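PDB 3MCZ: O-methyltransferase from Burkholderia thailandensis, which probably transfers a methyl group from S-adenosylmethionine to an oxygen atom of a still unidentified acceptor, and is expected to work as a dimer. Local coordinates for residues A[48-54]-A[99-105]; A[53-59]-A[91-95]; A[177-183]-A[201-207]; A[277-282]-A[345-350]. All coordinates share one frame; numbering follows the deposited sequence. Where two conformers were deposited one is given.

Interaction 1. Residues A[48-54]-A[99-105]; sequences KLFDLTQ and TERYLTT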
# COMPACT_ATOMS: atom_id res chain seq x y z
N LYS A 48 -3.51 -11.94 -15.10
CA LYS A 48 -4.87 -12.20 -15.60
C LYS A 48 -5.53 -13.44 -14.95
O LYS A 48 -6.15 -14.27 -15.63
CB LYS A 48 -4.90 -12.32 -17.14
CG LYS A 48 -4.30 -11.11 -17.86
CD LYS A 48 -4.21 -11.34 -19.38
CE LYS A 48 -3.70 -10.07 -20.08
NZ LYS A 48 -2.25 -9.80 -19.77
N LEU A 49 -5.36 -13.58 -13.64
CA LEU A 49 -5.91 -14.72 -12.92
C LEU A 49 -7.43 -14.75 -13.02
O LEU A 49 -8.05 -15.82 -13.13
CB LEU A 49 -5.49 -14.64 -11.45
CG LEU A 49 -6.00 -15.73 -10.51
CD1 LEU A 49 -5.49 -17.11 -10.91
CD2 LEU A 49 -5.60 -15.40 -9.06
N PHE A 50 -8.05 -13.58 -13.00
CA PHE A 50 -9.52 -13.49 -12.94
C PHE A 50 -10.23 -13.86 -14.25
O PHE A 50 -11.45 -14.09 -14.27
CB PHE A 50 -9.95 -12.11 -12.47
CG PHE A 50 -9.41 -11.75 -11.13
CD1 PHE A 50 -9.72 -12.50 -10.01
CD2 PHE A 50 -8.56 -10.64 -10.97
CE1 PHE A 50 -9.22 -12.14 -8.76
CE2 PHE A 50 -8.06 -10.28 -9.73
CZ PHE A 50 -8.40 -11.03 -8.62
N ASP A 51 -9.47 -13.91 -15.34
CA ASP A 51 -9.98 -14.41 -16.60
C ASP A 51 -10.19 -15.92 -16.49
O ASP A 51 -11.14 -16.45 -17.07
CB ASP A 51 -9.02 -14.08 -17.75
CG ASP A 51 -9.17 -12.65 -18.26
OD1 ASP A 51 -9.59 -11.76 -17.48
OD2 ASP A 51 -8.90 -12.41 -19.45
N LEU A 52 -9.30 -16.61 -15.78
CA LEU A 52 -9.44 -18.07 -15.57
C LEU A 52 -10.64 -18.39 -14.68
O LEU A 52 -11.38 -19.35 -14.94
CB LEU A 52 -8.17 -18.68 -14.97
CG LEU A 52 -8.13 -20.22 -14.93
CD1 LEU A 52 -8.03 -20.84 -16.35
CD2 LEU A 52 -6.99 -20.70 -14.05
N THR A 53 -10.84 -17.58 -13.64
CA THR A 53 -11.88 -17.81 -12.66
C THR A 53 -13.24 -17.20 -13.04
O THR A 53 -14.12 -17.07 -12.20
CB THR A 53 -11.41 -17.31 -11.24
OG1 THR A 53 -10.93 -15.97 -11.31
CG2 THR A 53 -10.28 -18.18 -10.71
N GLN A 54 -13.43 -16.84 -14.31
CA GLN A 54 -14.78 -16.49 -14.82
C GLN A 54 -15.73 -17.67 -14.67
O GLN A 54 -16.94 -17.51 -14.53
CB GLN A 54 -14.73 -16.05 -16.28
CG GLN A 54 -14.26 -14.60 -16.47
CD GLN A 54 -14.33 -14.17 -17.93
OE1 GLN A 54 -13.65 -14.76 -18.79
NE2 GLN A 54 -15.15 -13.16 -18.23
N THR A 99 -15.43 -8.42 -9.26
CA THR A 99 -14.34 -8.92 -10.07
C THR A 99 -14.77 -9.12 -11.52
O THR A 99 -14.07 -8.74 -12.44
CB THR A 99 -13.83 -10.25 -9.50
OG1 THR A 99 -13.40 -10.00 -8.16
CG2 THR A 99 -12.68 -10.83 -10.35
N GLU A 100 -15.94 -9.71 -11.73
CA GLU A 100 -16.36 -9.99 -13.09
C GLU A 100 -16.48 -8.67 -13.87
O GLU A 100 -16.02 -8.56 -15.01
CB GLU A 100 -17.67 -10.79 -13.08
CG GLU A 100 -18.02 -11.34 -14.46
CD GLU A 100 -17.17 -12.53 -14.90
OE1 GLU A 100 -16.45 -13.14 -14.07
OE2 GLU A 100 -17.26 -12.86 -16.11
N ARG A 101 -17.06 -7.66 -13.23
CA ARG A 101 -17.31 -6.41 -13.91
C ARG A 101 -16.04 -5.61 -14.19
O ARG A 101 -15.91 -5.01 -15.24
CB ARG A 101 -18.30 -5.56 -13.11
CG ARG A 101 -18.56 -4.20 -13.74
CD ARG A 101 -19.78 -3.55 -13.14
NE ARG A 101 -20.16 -2.39 -13.92
CZ ARG A 101 -21.10 -1.52 -13.57
NH1 ARG A 101 -21.79 -1.66 -12.45
NH2 ARG A 101 -21.36 -0.50 -14.37
N TYR A 102 -15.13 -5.54 -13.24
CA TYR A 102 -14.00 -4.58 -13.34
C TYR A 102 -12.64 -5.19 -13.54
O TYR A 102 -11.69 -4.50 -13.88
CB TYR A 102 -13.98 -3.67 -12.11
CG TYR A 102 -15.24 -2.86 -11.90
CD1 TYR A 102 -15.55 -1.78 -12.72
CD2 TYR A 102 -16.13 -3.19 -10.89
CE1 TYR A 102 -16.73 -1.03 -12.52
CE2 TYR A 102 -17.31 -2.45 -10.69
CZ TYR A 102 -17.60 -1.37 -11.49
OH TYR A 102 -18.77 -0.67 -11.27
N LEU A 103 -12.51 -6.50 -13.33
CA LEU A 103 -11.18 -7.12 -13.32
C LEU A 103 -11.02 -8.25 -14.34
O LEU A 103 -10.03 -8.98 -14.32
CB LEU A 103 -10.88 -7.64 -11.91
CG LEU A 103 -10.78 -6.59 -10.79
CD1 LEU A 103 -10.54 -7.30 -9.43
CD2 LEU A 103 -9.71 -5.54 -11.13
N THR A 104 -12.00 -8.40 -15.24
CA THR A 104 -11.91 -9.34 -16.34
C THR A 104 -11.58 -8.57 -17.63
O THR A 104 -12.20 -7.54 -17.92
CB THR A 104 -13.22 -10.16 -16.52
OG1 THR A 104 -14.36 -9.29 -16.68
CG2 THR A 104 -13.43 -11.08 -15.32
N THR A 105 -10.61 -9.08 -18.40
CA THR A 105 -10.09 -8.34 -19.56
C THR A 105 -11.16 -8.08 -20.65
O THR A 105 -11.07 -7.12 -21.40
CB THR A 105 -8.92 -9.10 -20.22
OG1 THR A 105 -9.41 -10.34 -20.72
CG2 THR A 105 -7.81 -9.38 -19.25
O HOH W 1 -8.21 -10.61 -15.33
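The short helical turn 49-52 lies against helix 97-103 and the residues that follow it, the backbones drawing nearest at Asp51 and Thr104, whose CA atoms are 5.4 Å apart. Both lie in the N-terminal dimerisation domain of the O-methyltransferase family, which is consistent with a winged-helix fold. Asp51 carries the polar side of the contact. Its OD1 takes an almost straight bond from Thr105 N (3.0 Å, 172°) through the syn lone pair; OD2 also faces the Thr105 hydroxyl, at 2.5 Å from OG1, a separation too short to be taken literally. On the inner side the Phe50 ring meets Thr99 CG2, 3.4 Å from CD1, and runs side by side with Leu103, whose CD1 lies 3.9 Å from Phe50 CE2. Thr99 sends its methyl to the ring and its hydroxyl to Leu85 O; Leu103 also packs on Leu28 of the second subunit. Nearer the solvent, Gln54, extended beyond CG, crosses Glu100 at roughly a right angle and gives NE2 to OE2 at 3.0 Å, a bond that reaches the oxygen from above the carboxylate plane. A water bridges the two segments, donating to Asp51 OD1 at 2.8 Å and to Leu103 O at 2.6 Å.

Interaction 2. Residues A[53-59]-A[91-95]; sequences TQTGRTP and DAFRN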
# COMPACT_ATOMS: atom_id res chain seq x y z
N THR A 53 -10.84 -17.58 -13.64
CA THR A 53 -11.88 -17.81 -12.66
C THR A 53 -13.24 -17.20 -13.04
O THR A 53 -14.12 -17.07 -12.20
CB THR A 53 -11.41 -17.31 -11.24
OG1 THR A 53 -10.93 -15.97 -11.31
CG2 THR A 53 -10.28 -18.18 -10.71
N GLN A 54 -13.43 -16.84 -14.31
CA GLN A 54 -14.78 -16.49 -14.82
C GLN A 54 -15.73 -17.67 -14.67
O GLN A 54 -16.94 -17.51 -14.53
CB GLN A 54 -14.73 -16.05 -16.28
CG GLN A 54 -14.26 -14.60 -16.47
CD GLN A 54 -14.33 -14.17 -17.93
OE1 GLN A 54 -13.65 -14.76 -18.79
NE2 GLN A 54 -15.15 -13.16 -18.23
N THR A 55 -15.16 -18.87 -14.69
CA THR A 55 -15.90 -20.03 -14.23
C THR A 55 -15.14 -20.70 -13.07
O THR A 55 -13.95 -20.46 -12.86
CB THR A 55 -16.21 -20.98 -15.39
OG1 THR A 55 -17.06 -22.02 -14.90
CG2 THR A 55 -14.94 -21.56 -16.01
N GLY A 56 -15.86 -21.50 -12.29
CA GLY A 56 -15.29 -22.07 -11.09
C GLY A 56 -14.04 -22.92 -11.34
O GLY A 56 -14.03 -23.77 -12.23
N ARG A 57 -13.00 -22.70 -10.54
CA ARG A 57 -11.80 -23.50 -10.63
C ARG A 57 -11.32 -23.94 -9.25
O ARG A 57 -11.34 -23.14 -8.29
CB ARG A 57 -10.66 -22.71 -11.28
CG ARG A 57 -11.01 -22.01 -12.55
CD ARG A 57 -11.19 -22.95 -13.74
NE ARG A 57 -11.33 -22.15 -14.95
CZ ARG A 57 -11.40 -22.61 -16.19
NH1 ARG A 57 -11.55 -21.76 -17.20
NH2 ARG A 57 -11.35 -23.92 -16.45
N THR A 58 -10.80 -25.16 -9.18
CA THR A 58 -10.10 -25.65 -7.97
C THR A 58 -8.67 -25.13 -7.96
O THR A 58 -8.15 -24.74 -9.00
CB THR A 58 -10.02 -27.19 -7.91
OG1 THR A 58 -9.20 -27.69 -8.99
CG2 THR A 58 -11.40 -27.80 -7.95
N PRO A 59 -8.03 -25.12 -6.78
CA PRO A 59 -6.60 -24.77 -6.75
C PRO A 59 -5.73 -25.65 -7.64
O PRO A 59 -4.81 -25.14 -8.27
CB PRO A 59 -6.21 -24.91 -5.28
CG PRO A 59 -7.49 -24.75 -4.52
CD PRO A 59 -8.59 -25.27 -5.42
N ASP A 91 -14.96 -26.78 -3.21
CA ASP A 91 -13.51 -26.58 -3.38
C ASP A 91 -13.17 -25.66 -4.56
O ASP A 91 -12.00 -25.51 -4.88
CB ASP A 91 -12.81 -27.91 -3.58
CG ASP A 91 -12.84 -28.79 -2.33
OD1 ASP A 91 -12.90 -28.24 -1.21
OD2 ASP A 91 -12.79 -30.03 -2.48
N ALA A 92 -14.17 -25.05 -5.20
CA ALA A 92 -13.96 -24.23 -6.39
C ALA A 92 -14.05 -22.72 -6.08
O ALA A 92 -14.80 -22.29 -5.19
CB ALA A 92 -14.97 -24.63 -7.49
N PHE A 93 -13.30 -21.94 -6.84
CA PHE A 93 -13.28 -20.50 -6.72
C PHE A 93 -13.72 -19.88 -8.03
O PHE A 93 -13.22 -20.27 -9.10
CB PHE A 93 -11.86 -20.01 -6.43
CG PHE A 93 -11.34 -20.42 -5.07
CD1 PHE A 93 -10.73 -21.65 -4.89
CD2 PHE A 93 -11.46 -19.57 -3.97
CE1 PHE A 93 -10.25 -22.03 -3.64
CE2 PHE A 93 -10.95 -19.95 -2.72
CZ PHE A 93 -10.37 -21.19 -2.57
N ARG A 94 -14.61 -18.91 -7.92
CA ARG A 94 -15.12 -18.17 -9.07
C ARG A 94 -15.22 -16.69 -8.72
O ARG A 94 -15.32 -16.32 -7.55
CB ARG A 94 -16.47 -18.74 -9.53
CG ARG A 94 -17.65 -18.43 -8.61
CD ARG A 94 -18.97 -18.96 -9.18
NE ARG A 94 -20.09 -18.56 -8.34
CZ ARG A 94 -20.35 -19.11 -7.16
NH1 ARG A 94 -19.58 -20.09 -6.70
NH2 ARG A 94 -21.39 -18.70 -6.44
N ASN A 95 -15.17 -15.85 -9.75
CA ASN A 95 -15.25 -14.41 -9.59
C ASN A 95 -16.52 -13.93 -8.94
O ASN A 95 -17.61 -14.37 -9.28
CB ASN A 95 -15.15 -13.71 -10.94
CG ASN A 95 -13.82 -13.89 -11.59
OD1 ASN A 95 -12.84 -14.24 -10.93
ND2 ASN A 95 -13.75 -13.64 -12.89
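Phe93, Thr53 and Asn95 bury the most surface where the loop 53-59 runs along strand 92-95. Phe93 pairs with Arg57 in a single antiparallel bridge of the hydrogen-bonded type: Arg57 N donates to Phe93 O at 2.8 Å, and Phe93 N returns a bond to Arg57 O at 2.7 Å. The same Arg57 O lies at the edge of the Phe93 ring, in its plane, while Pro59 CG comes within 4.0 Å of Phe93 CE1. His78 of helix 70-82 meets that ring edge-to-face. At the other end Thr53 is tied to Asn95 twice. Its carbonyl accepts Asn95 N at 2.9 Å, and its hydroxyl, set between the backbone N and the carbonyl carbon (chi1 51°), donates to Asn95 OD1 at 2.6 Å. The loop runs beside the hairpin of strands 86-89 and 92-95, which is consistent with the wing of a winged-helix fold, and Thr58 then N-caps helix 59-66. Asn95 ND2 bonds to Phe50 O and to Glu100 OE1. With OD1 accepting and ND2 donating, both ends of the amide are engaged; this fixes its flip and lets Asn95 link the 49-52 turn, the loop, strand 92-95 and helix 97-103.

Interaction 3. Residues A[177-183]-A[201-207]; sequences FARARTV and HPQLTGQ
Gln203 reaches across to the turn Phe177 to Ala180, its NE2 donating to Ala180 O at 3.1 Å with that oxygen in the plane of the amide. The first torsion places CG between the backbone N and the carbonyl carbon (chi1 83°), and a bend at chi2 brings the amide under the turn. Arg181 answers in the other direction: folded at chi2 and chi3, it lays NE against Gln203 O at 3.0 Å, the oxygen at the guanidinium edge, and a water joins its NH2 to the same oxygen. Leu204 spreads its two methyls, CD1 to Phe177 CD1 (3.8 Å) and to Val183 CG2, CD2 to Ala180 CB. Phe177 CB sits over the centre of one face of the His201 ring, a CH-pi contact of 3.6 Å to the centroid. The contact continues into parallel strands 182-186 and 205-210 of the first beta-alpha-beta unit of the Rossmann-like methyltransferase fold, where Val183 N binds Thr205 O at 3.1 Å and Gln207 N binds Val183 O at 2.9 Å. Helix 192-200, which makes the crossover, packs Val197 against Phe177 and Leu204. Further out, His201 NE2 is held by Ser172 O, and Asp250 bonds to Arg181 N and Thr182 OG1.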
# COMPACT_ATOMS: atom_id res chain seq x y z
N PHE A 177 -20.72 26.53 -23.99
CA PHE A 177 -20.55 25.87 -25.29
C PHE A 177 -21.69 26.11 -26.26
O PHE A 177 -21.47 26.04 -27.46
CB PHE A 177 -20.33 24.36 -25.12
CG PHE A 177 -19.00 24.02 -24.51
CD1 PHE A 177 -17.82 24.33 -25.16
CD2 PHE A 177 -18.93 23.43 -23.25
CE1 PHE A 177 -16.60 24.07 -24.58
CE2 PHE A 177 -17.68 23.14 -22.67
CZ PHE A 177 -16.52 23.44 -23.33
N ALA A 178 -22.89 26.45 -25.76
CA ALA A 178 -24.13 26.45 -26.56
C ALA A 178 -24.05 27.47 -27.71
O ALA A 178 -24.49 27.17 -28.80
CB ALA A 178 -25.36 26.77 -25.67
N ARG A 179 -23.44 28.64 -27.47
CA ARG A 179 -23.34 29.69 -28.49
C ARG A 179 -21.89 29.89 -28.98
O ARG A 179 -21.60 30.85 -29.71
CB ARG A 179 -23.88 31.02 -27.95
CG ARG A 179 -25.34 31.03 -27.46
CD ARG A 179 -26.34 31.12 -28.58
NE ARG A 179 -27.73 31.27 -28.10
CZ ARG A 179 -28.82 31.00 -28.84
NH1 ARG A 179 -28.70 30.58 -30.11
NH2 ARG A 179 -30.04 31.16 -28.32
N ALA A 180 -21.00 29.01 -28.55
CA ALA A 180 -19.60 29.02 -28.96
C ALA A 180 -19.51 28.36 -30.37
O ALA A 180 -20.43 27.65 -30.81
CB ALA A 180 -18.78 28.27 -27.97
N ARG A 181 -18.42 28.66 -31.08
CA ARG A 181 -18.10 27.98 -32.32
C ARG A 181 -16.78 27.26 -32.30
O ARG A 181 -16.63 26.26 -32.97
CB ARG A 181 -18.06 28.99 -33.47
CG ARG A 181 -19.40 29.58 -33.78
CD ARG A 181 -20.43 28.51 -34.17
NE ARG A 181 -20.06 27.69 -35.34
CZ ARG A 181 -20.25 28.05 -36.62
NH1 ARG A 181 -20.79 29.23 -36.93
NH2 ARG A 181 -19.87 27.23 -37.59
N THR A 182 -15.81 27.79 -31.56
CA THR A 182 -14.48 27.22 -31.56
C THR A 182 -13.96 27.00 -30.14
O THR A 182 -14.27 27.78 -29.22
CB THR A 182 -13.47 28.13 -32.28
OG1 THR A 182 -13.52 29.45 -31.70
CG2 THR A 182 -13.78 28.18 -33.81
N VAL A 183 -13.20 25.92 -30.01
CA VAL A 183 -12.60 25.48 -28.77
C VAL A 183 -11.13 25.11 -28.99
O VAL A 183 -10.77 24.41 -29.95
CB VAL A 183 -13.30 24.20 -28.21
CG1 VAL A 183 -12.71 23.82 -26.82
CG2 VAL A 183 -14.78 24.35 -28.14
N HIS A 201 -22.24 19.16 -29.15
CA HIS A 201 -22.41 20.51 -29.69
C HIS A 201 -21.95 20.54 -31.15
O HIS A 201 -20.80 20.88 -31.43
CB HIS A 201 -21.61 21.52 -28.84
CG HIS A 201 -22.09 21.63 -27.42
ND1 HIS A 201 -23.22 22.34 -27.06
CD2 HIS A 201 -21.59 21.11 -26.27
CE1 HIS A 201 -23.38 22.27 -25.75
NE2 HIS A 201 -22.41 21.53 -25.25
N PRO A 202 -22.85 20.20 -32.10
CA PRO A 202 -22.44 19.98 -33.49
C PRO A 202 -21.88 21.21 -34.20
O PRO A 202 -21.22 21.07 -35.23
CB PRO A 202 -23.74 19.52 -34.17
CG PRO A 202 -24.61 19.11 -33.11
CD PRO A 202 -24.27 19.87 -31.89
N GLN A 203 -22.16 22.41 -33.67
CA GLN A 203 -21.63 23.64 -34.25
C GLN A 203 -20.16 23.89 -33.95
O GLN A 203 -19.58 24.84 -34.49
CB GLN A 203 -22.46 24.84 -33.77
CG GLN A 203 -22.09 25.42 -32.41
CD GLN A 203 -22.51 24.62 -31.20
OE1 GLN A 203 -23.17 23.55 -31.27
NE2 GLN A 203 -22.16 25.16 -30.03
N LEU A 204 -19.57 23.12 -33.04
CA LEU A 204 -18.21 23.40 -32.58
C LEU A 204 -17.15 22.69 -33.45
O LEU A 204 -17.34 21.56 -33.91
CB LEU A 204 -18.02 22.94 -31.12
CG LEU A 204 -18.80 23.63 -30.00
CD1 LEU A 204 -18.49 23.00 -28.63
CD2 LEU A 204 -18.48 25.11 -29.97
N THR A 205 -16.03 23.37 -33.66
CA THR A 205 -14.80 22.74 -34.12
C THR A 205 -13.71 22.98 -33.06
O THR A 205 -13.83 23.86 -32.20
CB THR A 205 -14.36 23.29 -35.50
OG1 THR A 205 -14.21 24.70 -35.42
CG2 THR A 205 -15.37 22.92 -36.63
N GLY A 206 -12.66 22.16 -33.09
CA GLY A 206 -11.73 22.09 -31.99
C GLY A 206 -10.29 21.96 -32.43
O GLY A 206 -10.00 21.47 -33.53
N GLN A 207 -9.38 22.46 -31.59
CA GLN A 207 -7.93 22.20 -31.75
C GLN A 207 -7.40 21.62 -30.44
O GLN A 207 -7.83 22.05 -29.34
CB GLN A 207 -7.16 23.47 -32.07
CG GLN A 207 -7.67 24.17 -33.33
CD GLN A 207 -6.85 25.39 -33.69
OE1 GLN A 207 -6.04 25.85 -32.91
NE2 GLN A 207 -7.04 25.89 -34.90
O HOH W 2 -16.66 26.15 -35.68
O HOH W 3 -18.39 24.98 -37.39

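Interaction 4. Residues A[277-282]-A[345-350]; sequences VKPGGA and IGQRSS
Val277 O meets the edge of the Arg348 guanidinium; Lys278 O also lies near that plane but farther off, beside CD. Val277 O accepts the NE hydrogen at 2.7 Å, although the N-H...O angle of 136° shows a bent bond. The chain first runs straight, with CG trans to the backbone N (chi1 -168°), and then bends at chi3, bringing NE to the carbonyl of Val277, just before the corner at 279-280; on the way CB passes 3.9 Å from Val277 CG1. NH2 continues to Ala274 O at the end of helix 263-275, so one side chain ties together the last turn of that helix and the chain leaving it. The corner itself is a type II beta turn from Lys278 to Gly281, with Gly280 at positive phi (80°) in its third position. Gly280 N gives a weak bond to Arg348 O, and Pro279 CB lies beside Ser350 CA at 4.0 Å. Beyond the turn the chain enters strand 281-288, which runs antiparallel to strand 341-347 in the mixed seven-stranded sheet of the methyltransferase domain. Ala282 and Gln347 form a non-hydrogen-bonded pair, and Arg348 N donates to Gly281 O at 3.0 Å. Ala282 CB also touches Ile345 CG2 at 4.1 Å. Two guanidinium nitrogens, NE and NH2, donate to main-chain carbonyls; the positive charge is probably stabilised by their dipoles, with no carboxylate partner in the contact.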
# COMPACT_ATOMS: atom_id res chain seq x y z
N VAL A 277 -8.61 33.68 -25.40
CA VAL A 277 -10.05 33.75 -25.22
C VAL A 277 -10.66 34.98 -25.93
O VAL A 277 -10.35 36.12 -25.59
CB VAL A 277 -10.44 33.80 -23.73
CG1 VAL A 277 -12.00 33.92 -23.59
CG2 VAL A 277 -9.90 32.56 -22.95
N LYS A 278 -11.56 34.74 -26.88
CA LYS A 278 -12.21 35.82 -27.63
C LYS A 278 -13.15 36.55 -26.71
O LYS A 278 -13.57 36.02 -25.67
CB LYS A 278 -12.98 35.27 -28.84
CG LYS A 278 -12.07 34.61 -29.92
CD LYS A 278 -12.90 33.96 -30.97
CE LYS A 278 -12.11 33.37 -32.13
NZ LYS A 278 -13.00 33.04 -33.34
N PRO A 279 -13.49 37.79 -27.07
CA PRO A 279 -14.51 38.49 -26.30
C PRO A 279 -15.80 37.71 -26.19
O PRO A 279 -16.24 37.11 -27.16
CB PRO A 279 -14.76 39.77 -27.11
CG PRO A 279 -13.53 39.99 -27.84
CD PRO A 279 -12.92 38.65 -28.13
N GLY A 280 -16.38 37.72 -25.00
CA GLY A 280 -17.57 36.94 -24.69
C GLY A 280 -17.27 35.47 -24.41
O GLY A 280 -18.19 34.72 -24.11
N GLY A 281 -16.00 35.06 -24.53
CA GLY A 281 -15.61 33.66 -24.41
C GLY A 281 -15.22 33.29 -22.99
O GLY A 281 -15.35 34.08 -22.06
N ALA A 282 -14.72 32.08 -22.83
CA ALA A 282 -14.40 31.55 -21.50
C ALA A 282 -13.13 30.73 -21.52
O ALA A 282 -12.84 30.00 -22.48
CB ALA A 282 -15.57 30.68 -20.96
N ILE A 345 -14.14 29.02 -14.29
CA ILE A 345 -14.59 29.52 -15.57
C ILE A 345 -14.25 31.01 -15.60
O ILE A 345 -14.88 31.83 -14.93
CB ILE A 345 -16.12 29.25 -15.77
CG1 ILE A 345 -16.47 27.75 -15.60
CG2 ILE A 345 -16.64 29.74 -17.16
CD1 ILE A 345 -17.22 27.41 -14.28
N GLY A 346 -13.27 31.36 -16.40
CA GLY A 346 -12.92 32.74 -16.59
C GLY A 346 -13.58 33.35 -17.80
O GLY A 346 -13.30 32.96 -18.93
N GLN A 347 -14.41 34.35 -17.59
CA GLN A 347 -15.22 34.87 -18.69
C GLN A 347 -14.68 36.23 -19.15
O GLN A 347 -14.45 37.11 -18.31
CB GLN A 347 -16.67 34.93 -18.20
CG GLN A 347 -17.11 33.58 -17.49
CD GLN A 347 -18.23 33.71 -16.44
OE1 GLN A 347 -19.35 34.11 -16.75
NE2 GLN A 347 -17.93 33.30 -15.20
N ARG A 348 -14.44 36.38 -20.45
CA ARG A 348 -14.00 37.65 -21.02
C ARG A 348 -15.23 38.45 -21.41
O ARG A 348 -16.14 37.94 -22.06
CB ARG A 348 -13.09 37.43 -22.24
CG ARG A 348 -12.37 38.71 -22.68
CD ARG A 348 -11.44 38.52 -23.87
NE ARG A 348 -10.17 37.84 -23.57
CZ ARG A 348 -9.22 38.35 -22.79
NH1 ARG A 348 -9.37 39.53 -22.19
NH2 ARG A 348 -8.12 37.65 -22.58
N SER A 349 -15.28 39.70 -20.97
CA SER A 349 -16.38 40.57 -21.33
C SER A 349 -16.39 40.80 -22.87
O SER A 349 -15.35 40.83 -23.54
CB SER A 349 -16.26 41.90 -20.56
OG SER A 349 -17.12 42.88 -21.12
N SER A 350 -17.59 40.93 -23.42
CA SER A 350 -17.73 41.25 -24.84
C SER A 350 -17.77 42.77 -25.07
O SER A 350 -17.64 43.24 -26.20
CB SER A 350 -18.99 40.60 -25.39
OG SER A 350 -20.03 40.70 -24.44

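Interactions 1 and 2 form one continuous patch of the dimerisation domain: they share Thr53 and Gln54, interaction 2 is nested within the chain loop closed by interaction 1, and Thr104 CG2 packs on Asn95 ND2 between them at 3.5 Å. Interactions 3 and 4 belong to the methyltransferase domain, where they meet the same mixed sheet with centres about 14 Å apart; Lys278 NZ and Thr182 OG1 are in van der Waals packing, 4.0 Å apart. The two pairs are well separated, the centres of interactions 1 and 3 being about 40 Å apart and those of interactions 2 and 4 about 58 Å. None of the four contacts includes a bound cofactor or substrate.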